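Local coordinates for oxidoreductase protein (Agrobacterium radiobacter, PDB 5UI9) that binds NAD in a Rossmann-fold domain and is probably an oxidoreductase of the GFO/IDH/MocA family acting on a small hydroxy acid or related substrate, at residues G31-L43 with G51-F63. Numbering follows the deposited sequence.
Sequences GIAAICDRDPKRL and GIERRYGDAAALF. With NAD (nicotinamide-adenine-dinucleotide), chain C.
Ile35 and Tyr56 meet across two parallel strands of a Rossmann beta-alpha-beta unit, in which helix 40-50 links strand 30-36 to the edge strand 54-56. Ile35 N donates a hydrogen bond to Arg54 O, Ile35 O accepts from Tyr56 N at 2.9 Å, and Asp37 N closes the ladder on Tyr56 O. Cys36 illustrates how a strand packs against the helix that follows its neighbour in the sheet. Its CB lies 3.8 Å from Tyr56 O and touches Leu62 CD2; SG, anti to the backbone N (chi1 176°), reaches the start of helix 59-65, 3.4 Å from Ala59 N. The other methyl of Leu62, CD1, packs on Ala34 CB. On the opposite sheet face, Ile52 CG2 meets Ile35 CG1 at 4.0 Å, while Leu43 folds its methyls over Tyr56 O and sets CG against Arg55 CB. The Tyr56 hydroxyl, also hydrogen-bonded to Asp65, receives Arg54 NH2 in the guanidinium plane. Just past the strand, Asp37 holds both adenosine ribose hydroxyls of NAD, an arrangement characteristic of NAD-binding Rossmann folds. Its OD2 accepts from O3B at 2.8 Å, whereas OD1 takes O2B at 2.6 Å and, through its anti lone pair, Asp39 N in an Asx turn.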
ATOM      1  N   GLY A  31      29.840  27.950   9.492  1.00 38.75           N
ATOM      2  CA  GLY A  31      29.149  28.997   8.733  1.00 38.51           C
ATOM      3  C   GLY A  31      29.669  29.067   7.310  1.00 38.62           C
ATOM      4  O   GLY A  31      30.691  28.456   6.985  1.00 39.13           O
ATOM      5  N   ILE A  32      28.979  29.828   6.466  1.00 39.09           N
ATOM      6  CA  ILE A  32      29.350  29.963   5.046  1.00 38.87           C
ATOM      7  C   ILE A  32      30.217  31.209   4.818  1.00 40.32           C
ATOM      8  O   ILE A  32      29.791  32.327   5.119  1.00 41.62           O
ATOM      9  CB  ILE A  32      28.095  30.018   4.147  1.00 38.25           C
ATOM     10  CG1 ILE A  32      27.254  28.739   4.319  1.00 37.48           C
ATOM     11  CG2 ILE A  32      28.468  30.238   2.682  1.00 38.57           C
ATOM     12  CD1 ILE A  32      27.944  27.433   3.967  1.00 37.18           C
ATOM     13  N   ALA A  33      31.422  30.994   4.280  1.00 39.90           N
ATOM     14  CA  ALA A  33      32.381  32.068   3.990  1.00 41.08           C
ATOM     15  C   ALA A  33      32.412  32.462   2.510  1.00 41.67           C
ATOM     16  O   ALA A  33      32.961  33.511   2.176  1.00 43.17           O
ATOM     17  CB  ALA A  33      33.778  31.657   4.438  1.00 40.76           C
ATOM     18  N   ALA A  34      31.852  31.627   1.631  1.00 40.54           N
ATOM     19  CA  ALA A  34      31.883  31.881   0.189  1.00 39.50           C
ATOM     20  C   ALA A  34      30.700  31.211  -0.507  1.00 38.33           C
ATOM     21  O   ALA A  34      30.222  30.169  -0.060  1.00 36.06           O
ATOM     22  CB  ALA A  34      33.189  31.384  -0.398  1.00 39.07           C
ATOM     23  N   ILE A  35      30.221  31.833  -1.580  1.00 38.13           N
ATOM     24  CA  ILE A  35      29.161  31.260  -2.403  1.00 38.40           C
ATOM     25  C   ILE A  35      29.526  31.323  -3.886  1.00 39.62           C
ATOM     26  O   ILE A  35      30.369  32.130  -4.308  1.00 39.74           O
ATOM     27  CB  ILE A  35      27.775  31.908  -2.146  1.00 39.07           C
ATOM     28  CG1 ILE A  35      27.811  33.433  -2.310  1.00 41.00           C
ATOM     29  CG2 ILE A  35      27.270  31.549  -0.752  1.00 38.56           C
ATOM     30  CD1 ILE A  35      26.436  34.058  -2.436  1.00 41.18           C
ATOM     31  N   CYS A  36      28.882  30.453  -4.660  1.00 38.41           N
ATOM     32  CA  CYS A  36      29.158  30.301  -6.081  1.00 38.13           C
ATOM     33  C   CYS A  36      27.870  30.010  -6.846  1.00 37.46           C
ATOM     34  O   CYS A  36      27.061  29.191  -6.409  1.00 37.85           O
ATOM     35  CB  CYS A  36      30.163  29.170  -6.298  1.00 37.83           C
ATOM     36  SG  CYS A  36      30.508  28.778  -8.031  1.00 38.47           S
ATOM     37  N   ASP A  37      27.686  30.699  -7.968  1.00 38.10           N
ATOM     38  CA  ASP A  37      26.597  30.417  -8.905  1.00 39.02           C
ATOM     39  C   ASP A  37      26.936  30.973 -10.291  1.00 40.17           C
ATOM     40  O   ASP A  37      27.509  32.061 -10.404  1.00 41.68           O
ATOM     41  CB  ASP A  37      25.281  31.017  -8.401  1.00 38.51           C
ATOM     42  CG  ASP A  37      24.061  30.332  -8.993  1.00 37.74           C
ATOM     43  OD1 ASP A  37      23.870  30.381 -10.232  1.00 37.26           O
ATOM     44  OD2 ASP A  37      23.293  29.733  -8.218  1.00 35.88           O
ATOM     45  N   ARG A  38      26.589  30.221 -11.335  1.00 41.43           N
ATOM     46  CA  ARG A  38      26.758  30.673 -12.723  1.00 44.59           C
ATOM     47  C   ARG A  38      25.851  31.856 -13.074  1.00 44.05           C
ATOM     48  O   ARG A  38      26.176  32.633 -13.960  1.00 43.00           O
ATOM     49  CB  ARG A  38      26.482  29.534 -13.707  1.00 47.14           C
ATOM     50  CG  ARG A  38      27.510  28.426 -13.664  1.00 49.79           C
ATOM     51  CD  ARG A  38      27.253  27.379 -14.737  1.00 51.36           C
ATOM     52  NE  ARG A  38      28.343  26.403 -14.799  1.00 54.12           N
ATOM     53  CZ  ARG A  38      28.323  25.267 -15.498  1.00 56.13           C
ATOM     54  NH1 ARG A  38      27.267  24.922 -16.226  1.00 57.61           N
ATOM     55  NH2 ARG A  38      29.380  24.459 -15.463  1.00 59.64           N
ATOM     56  N   ASP A  39      24.717  31.963 -12.386  1.00 43.43           N
ATOM     57  CA  ASP A  39      23.737  33.027 -12.599  1.00 45.02           C
ATOM     58  C   ASP A  39      24.048  34.179 -11.632  1.00 45.47           C
ATOM     59  O   ASP A  39      23.825  34.035 -10.427  1.00 44.16           O
ATOM     60  CB  ASP A  39      22.336  32.443 -12.362  1.00 44.15           C
ATOM     61  CG  ASP A  39      21.214  33.426 -12.619  1.00 45.56           C
ATOM     62  OD1 ASP A  39      21.471  34.616 -12.889  1.00 48.42           O
ATOM     63  OD2 ASP A  39      20.046  32.984 -12.528  1.00 45.93           O
ATOM     64  N   PRO A  40      24.570  35.320 -12.146  1.00 47.53           N
ATOM     65  CA  PRO A  40      24.915  36.417 -11.221  1.00 48.16           C
ATOM     66  C   PRO A  40      23.727  37.094 -10.513  1.00 48.49           C
ATOM     67  O   PRO A  40      23.942  37.782  -9.523  1.00 48.69           O
ATOM     68  CB  PRO A  40      25.670  37.422 -12.112  1.00 49.43           C
ATOM     69  CG  PRO A  40      25.273  37.101 -13.507  1.00 49.33           C
ATOM     70  CD  PRO A  40      24.962  35.634 -13.538  1.00 49.01           C
ATOM     71  N   LYS A  41      22.501  36.903 -10.997  1.00 50.31           N
ATOM     72  CA  LYS A  41      21.313  37.415 -10.299  1.00 52.88           C
ATOM     73  C   LYS A  41      21.079  36.646  -8.989  1.00 49.83           C
ATOM     74  O   LYS A  41      20.693  37.239  -7.979  1.00 47.56           O
ATOM     75  CB  LYS A  41      20.061  37.315 -11.178  1.00 57.86           C
ATOM     76  CG  LYS A  41      20.128  38.092 -12.491  1.00 63.51           C
ATOM     77  CD  LYS A  41      19.013  37.680 -13.451  1.00 67.11           C
ATOM     78  CE  LYS A  41      19.461  37.765 -14.902  1.00 70.85           C
ATOM     79  NZ  LYS A  41      19.989  39.113 -15.256  1.00 74.52           N
ATOM     80  N   ARG A  42      21.303  35.330  -9.020  1.00 46.84           N
ATOM     81  CA  ARG A  42      21.217  34.489  -7.815  1.00 45.66           C
ATOM     82  C   ARG A  42      22.373  34.743  -6.855  1.00 45.36           C
ATOM     83  O   ARG A  42      22.183  34.785  -5.641  1.00 45.63           O
ATOM     84  CB  ARG A  42      21.190  33.002  -8.185  1.00 44.48           C
ATOM     85  CG  ARG A  42      19.962  32.559  -8.968  1.00 44.94           C
ATOM     86  CD  ARG A  42      18.653  32.857  -8.252  1.00 45.03           C
ATOM     87  NE  ARG A  42      18.618  32.307  -6.898  1.00 44.41           N
ATOM     88  CZ  ARG A  42      17.618  32.472  -6.035  1.00 44.22           C
ATOM     89  NH1 ARG A  42      16.538  33.180  -6.361  1.00 45.09           N
ATOM     90  NH2 ARG A  42      17.694  31.918  -4.828  1.00 43.09           N
ATOM     91  N   LEU A  43      23.568  34.906  -7.412  1.00 45.41           N
ATOM     92  CA  LEU A  43      24.759  35.226  -6.635  1.00 46.51           C
ATOM     93  C   LEU A  43      24.602  36.553  -5.885  1.00 47.96           C
ATOM     94  O   LEU A  43      24.976  36.660  -4.723  1.00 48.27           O
ATOM     95  CB  LEU A  43      25.973  35.284  -7.567  1.00 47.36           C
ATOM     96  CG  LEU A  43      27.360  35.212  -6.947  1.00 48.40           C
ATOM     97  CD1 LEU A  43      27.591  33.857  -6.291  1.00 47.58           C
ATOM     98  CD2 LEU A  43      28.406  35.484  -8.022  1.00 50.09           C
ATOM     99  N   GLY A  51      24.751  38.273   3.524  1.00 44.08           N
ATOM    100  CA  GLY A  51      25.959  39.050   3.819  1.00 44.29           C
ATOM    101  C   GLY A  51      27.268  38.346   3.492  1.00 44.78           C
ATOM    102  O   GLY A  51      28.212  38.408   4.275  1.00 42.05           O
ATOM    103  N   ILE A  52      27.329  37.688   2.331  1.00 45.87           N
ATOM    104  CA  ILE A  52      28.521  36.928   1.931  1.00 45.30           C
ATOM    105  C   ILE A  52      29.354  37.791   0.973  1.00 46.66           C
ATOM    106  O   ILE A  52      28.883  38.158  -0.109  1.00 46.11           O
ATOM    107  CB  ILE A  52      28.152  35.574   1.264  1.00 44.97           C
ATOM    108  CG1 ILE A  52      27.058  34.814   2.043  1.00 44.09           C
ATOM    109  CG2 ILE A  52      29.386  34.693   1.120  1.00 45.34           C
ATOM    110  CD1 ILE A  52      27.461  34.268   3.403  1.00 44.16           C
ATOM    111  N   GLU A  53      30.581  38.124   1.383  1.00 47.64           N
ATOM    112  CA  GLU A  53      31.474  38.988   0.595  1.00 48.80           C
ATOM    113  C   GLU A  53      32.084  38.237  -0.592  1.00 48.77           C
ATOM    114  O   GLU A  53      32.101  38.755  -1.705  1.00 50.46           O
ATOM    115  CB  GLU A  53      32.593  39.578   1.474  1.00 47.11           C
ATOM    116  N   ARG A  54      32.581  37.027  -0.339  1.00 48.88           N
ATOM    117  CA  ARG A  54      33.238  36.208  -1.361  1.00 47.30           C
ATOM    118  C   ARG A  54      32.212  35.535  -2.276  1.00 46.28           C
ATOM    119  O   ARG A  54      31.449  34.671  -1.844  1.00 45.04           O
ATOM    120  CB  ARG A  54      34.125  35.150  -0.705  1.00 46.94           C
ATOM    121  CG  ARG A  54      35.257  35.721   0.142  1.00 47.25           C
ATOM    122  CD  ARG A  54      36.162  34.616   0.673  1.00 47.39           C
ATOM    123  NE  ARG A  54      36.790  33.863  -0.417  1.00 47.18           N
ATOM    124  CZ  ARG A  54      37.371  32.667  -0.310  1.00 46.37           C
ATOM    125  NH1 ARG A  54      37.444  32.026   0.856  1.00 45.75           N
ATOM    126  NH2 ARG A  54      37.894  32.099  -1.396  1.00 47.44           N
ATOM    127  N   ARG A  55      32.205  35.937  -3.544  1.00 45.85           N
ATOM    128  CA  ARG A  55      31.194  35.509  -4.498  1.00 44.10           C
ATOM    129  C   ARG A  55      31.869  35.113  -5.798  1.00 44.73           C
ATOM    130  O   ARG A  55      32.616  35.908  -6.367  1.00 45.62           O
ATOM    131  CB  ARG A  55      30.210  36.646  -4.748  1.00 44.31           C
ATOM    132  CG  ARG A  55      29.482  37.109  -3.499  1.00 43.57           C
ATOM    133  CD  ARG A  55      28.465  38.196  -3.799  1.00 43.87           C
ATOM    134  NE  ARG A  55      28.009  38.860  -2.574  1.00 43.05           N
ATOM    135  CZ  ARG A  55      27.075  39.808  -2.517  1.00 43.60           C
ATOM    136  NH1 ARG A  55      26.452  40.234  -3.619  1.00 43.67           N
ATOM    137  NH2 ARG A  55      26.747  40.331  -1.337  1.00 43.16           N
ATOM    138  N   TYR A  56      31.597  33.892  -6.263  1.00 43.84           N
ATOM    139  CA  TYR A  56      32.262  33.325  -7.433  1.00 43.10           C
ATOM    140  C   TYR A  56      31.282  32.986  -8.550  1.00 41.92           C
ATOM    141  O   TYR A  56      30.203  32.445  -8.298  1.00 40.73           O
ATOM    142  CB  TYR A  56      33.050  32.083  -7.013  1.00 42.94           C
ATOM    143  CG  TYR A  56      34.261  32.435  -6.185  1.00 43.35           C
ATOM    144  CD1 TYR A  56      34.160  32.603  -4.805  1.00 43.59           C
ATOM    145  CD2 TYR A  56      35.504  32.634  -6.783  1.00 44.41           C
ATOM    146  CE1 TYR A  56      35.263  32.935  -4.034  1.00 44.43           C
ATOM    147  CE2 TYR A  56      36.620  32.974  -6.020  1.00 46.70           C
ATOM    148  CZ  TYR A  56      36.492  33.122  -4.643  1.00 46.13           C
ATOM    149  OH  TYR A  56      37.574  33.456  -3.866  1.00 47.48           O
ATOM    150  N   GLY A  57      31.674  33.310  -9.782  1.00 40.71           N
ATOM    151  CA  GLY A  57      30.921  32.948 -10.972  1.00 41.06           C
ATOM    152  C   GLY A  57      31.142  31.517 -11.447  1.00 40.36           C
ATOM    153  O   GLY A  57      30.389  31.030 -12.292  1.00 39.41           O
ATOM    154  N   ASP A  58      32.182  30.856 -10.938  1.00 40.66           N
ATOM    155  CA  ASP A  58      32.456  29.456 -11.275  1.00 41.63           C
ATOM    156  C   ASP A  58      33.233  28.739 -10.171  1.00 40.40           C
ATOM    157  O   ASP A  58      34.081  29.332  -9.507  1.00 40.93           O
ATOM    158  CB  ASP A  58      33.215  29.341 -12.599  1.00 44.19           C
ATOM    159  CG  ASP A  58      34.591  29.982 -12.548  1.00 45.41           C
ATOM    160  OD1 ASP A  58      34.666  31.221 -12.665  1.00 48.71           O
ATOM    161  OD2 ASP A  58      35.591  29.247 -12.385  1.00 45.64           O
ATOM    162  N   ALA A  59      32.926  27.454  -9.998  1.00 39.86           N
ATOM    163  CA  ALA A  59      33.487  26.639  -8.928  1.00 38.97           C
ATOM    164  C   ALA A  59      35.003  26.439  -9.045  1.00 38.95           C
ATOM    165  O   ALA A  59      35.685  26.351  -8.026  1.00 39.20           O
ATOM    166  CB  ALA A  59      32.778  25.290  -8.870  1.00 38.28           C
ATOM    167  N   ALA A  60      35.526  26.375 -10.269  1.00 38.67           N
ATOM    168  CA  ALA A  60      36.972  26.197 -10.480  1.00 39.66           C
ATOM    169  C   ALA A  60      37.790  27.291  -9.799  1.00 39.71           C
ATOM    170  O   ALA A  60      38.778  27.002  -9.128  1.00 41.53           O
ATOM    171  CB  ALA A  60      37.295  26.144 -11.967  1.00 40.45           C
ATOM    172  N   ALA A  61      37.358  28.539  -9.963  1.00 40.15           N
ATOM    173  CA  ALA A  61      38.005  29.690  -9.332  1.00 40.38           C
ATOM    174  C   ALA A  61      37.862  29.646  -7.806  1.00 40.85           C
ATOM    175  O   ALA A  61      38.829  29.894  -7.085  1.00 41.40           O
ATOM    176  CB  ALA A  61      37.431  30.991  -9.878  1.00 40.08           C
ATOM    177  N   LEU A  62      36.655  29.334  -7.333  1.00 39.91           N
ATOM    178  CA  LEU A  62      36.388  29.144  -5.905  1.00 40.59           C
ATOM    179  C   LEU A  62      37.395  28.180  -5.282  1.00 40.09           C
ATOM    180  O   LEU A  62      38.057  28.525  -4.308  1.00 40.11           O
ATOM    181  CB  LEU A  62      34.951  28.640  -5.690  1.00 39.89           C
ATOM    182  CG  LEU A  62      34.522  28.163  -4.297  1.00 39.59           C
ATOM    183  CD1 LEU A  62      34.415  29.332  -3.332  1.00 40.28           C
ATOM    184  CD2 LEU A  62      33.201  27.414  -4.390  1.00 39.23           C
ATOM    185  N   PHE A  63      37.516  26.989  -5.861  1.00 40.25           N
ATOM    186  CA  PHE A  63      38.464  25.986  -5.361  1.00 41.26           C
ATOM    187  C   PHE A  63      39.931  26.427  -5.461  1.00 42.81           C
ATOM    188  O   PHE A  63      40.722  26.112  -4.578  1.00 43.29           O
ATOM    189  CB  PHE A  63      38.264  24.635  -6.062  1.00 41.27           C
ATOM    190  CG  PHE A  63      37.093  23.850  -5.541  1.00 41.41           C
ATOM    191  CD1 PHE A  63      37.135  23.281  -4.271  1.00 40.96           C
ATOM    192  CD2 PHE A  63      35.948  23.673  -6.308  1.00 40.77           C
ATOM    193  CE1 PHE A  63      36.064  22.554  -3.782  1.00 39.82           C
ATOM    194  CE2 PHE A  63      34.874  22.946  -5.821  1.00 40.70           C
ATOM    195  CZ  PHE A  63      34.931  22.390  -4.554  1.00 40.57           C
TER
HETATM  196  PA  NAD C 401      17.602  25.592  -8.840  1.00 34.28           P
HETATM  197  O1A NAD C 401      17.681  25.452 -10.346  1.00 33.91           O
HETATM  198  O2A NAD C 401      16.610  26.536  -8.220  1.00 29.96           O
HETATM  199  O5B NAD C 401      19.056  25.977  -8.296  1.00 34.76           O
HETATM  200  C5B NAD C 401      20.257  25.478  -8.871  1.00 36.37           C
HETATM  201  C4B NAD C 401      21.252  26.627  -8.900  1.00 35.62           C
HETATM  202  O4B NAD C 401      22.546  26.108  -9.183  1.00 36.73           O
HETATM  203  C3B NAD C 401      20.936  27.649  -9.982  1.00 36.61           C
HETATM  204  O3B NAD C 401      20.933  28.964  -9.407  1.00 37.01           O
HETATM  205  C2B NAD C 401      22.032  27.479 -11.024  1.00 37.14           C
HETATM  206  O2B NAD C 401      22.400  28.725 -11.615  1.00 36.63           O
HETATM  207  C1B NAD C 401      23.167  26.885 -10.206  1.00 38.09           C
HETATM  208  N9A NAD C 401      24.125  25.996 -10.903  1.00 39.45           N
HETATM  209  C8A NAD C 401      23.853  24.935 -11.689  1.00 38.97           C
HETATM  210  N7A NAD C 401      25.007  24.354 -12.107  1.00 38.49           N
HETATM  211  C5A NAD C 401      26.036  25.036 -11.572  1.00 39.04           C
HETATM  212  C6A NAD C 401      27.522  24.967 -11.596  1.00 38.04           C
HETATM  213  N6A NAD C 401      28.172  24.017 -12.303  1.00 38.01           N
HETATM  214  N1A NAD C 401      28.211  25.887 -10.880  1.00 37.78           N
HETATM  215  C2A NAD C 401      27.600  26.855 -10.165  1.00 36.38           C
HETATM  216  N3A NAD C 401      26.260  26.973 -10.101  1.00 36.24           N
HETATM  217  C4A NAD C 401      25.444  26.112 -10.767  1.00 38.31           C
HETATM  218  O3  NAD C 401      17.406  24.124  -8.215  1.00 33.01           O
HETATM  219  PN  NAD C 401      16.740  23.844  -6.771  1.00 31.79           P
HETATM  220  O1N NAD C 401      15.238  23.794  -6.896  1.00 33.07           O
HETATM  221  O2N NAD C 401      17.361  24.760  -5.748  1.00 37.16           O
HETATM  222  O5D NAD C 401      17.244  22.342  -6.559  1.00 29.76           O
HETATM  223  C5D NAD C 401      18.636  22.067  -6.473  1.00 29.79           C
HETATM  224  C4D NAD C 401      18.807  20.658  -5.938  1.00 29.73           C
HETATM  225  O4D NAD C 401      18.209  20.590  -4.639  1.00 32.39           O
HETATM  226  C3D NAD C 401      18.121  19.623  -6.817  1.00 30.53           C
HETATM  227  O3D NAD C 401      19.010  18.529  -7.066  1.00 29.42           O
HETATM  228  C2D NAD C 401      16.905  19.185  -6.019  1.00 31.52           C
HETATM  229  O2D NAD C 401      16.587  17.804  -6.189  1.00 30.72           O
HETATM  230  C1D NAD C 401      17.324  19.472  -4.578  1.00 31.73           C
HETATM  231  N1N NAD C 401      16.227  19.736  -3.629  1.00 31.52           N
HETATM  232  C2N NAD C 401      16.287  19.105  -2.443  1.00 29.68           C
HETATM  233  C3N NAD C 401      15.318  19.274  -1.465  1.00 31.66           C
HETATM  234  C7N NAD C 401      15.467  18.525  -0.169  1.00 34.18           C
HETATM  235  O7N NAD C 401      16.594  18.326   0.278  1.00 33.59           O
HETATM  236  N7N NAD C 401      14.386  18.088   0.482  1.00 31.85           N
HETATM  237  C4N NAD C 401      14.247  20.129  -1.732  1.00 32.63           C
HETATM  238  C5N NAD C 401      14.194  20.786  -2.963  1.00 32.74           C
HETATM  239  C6N NAD C 401      15.205  20.580  -3.902  1.00 30.17           C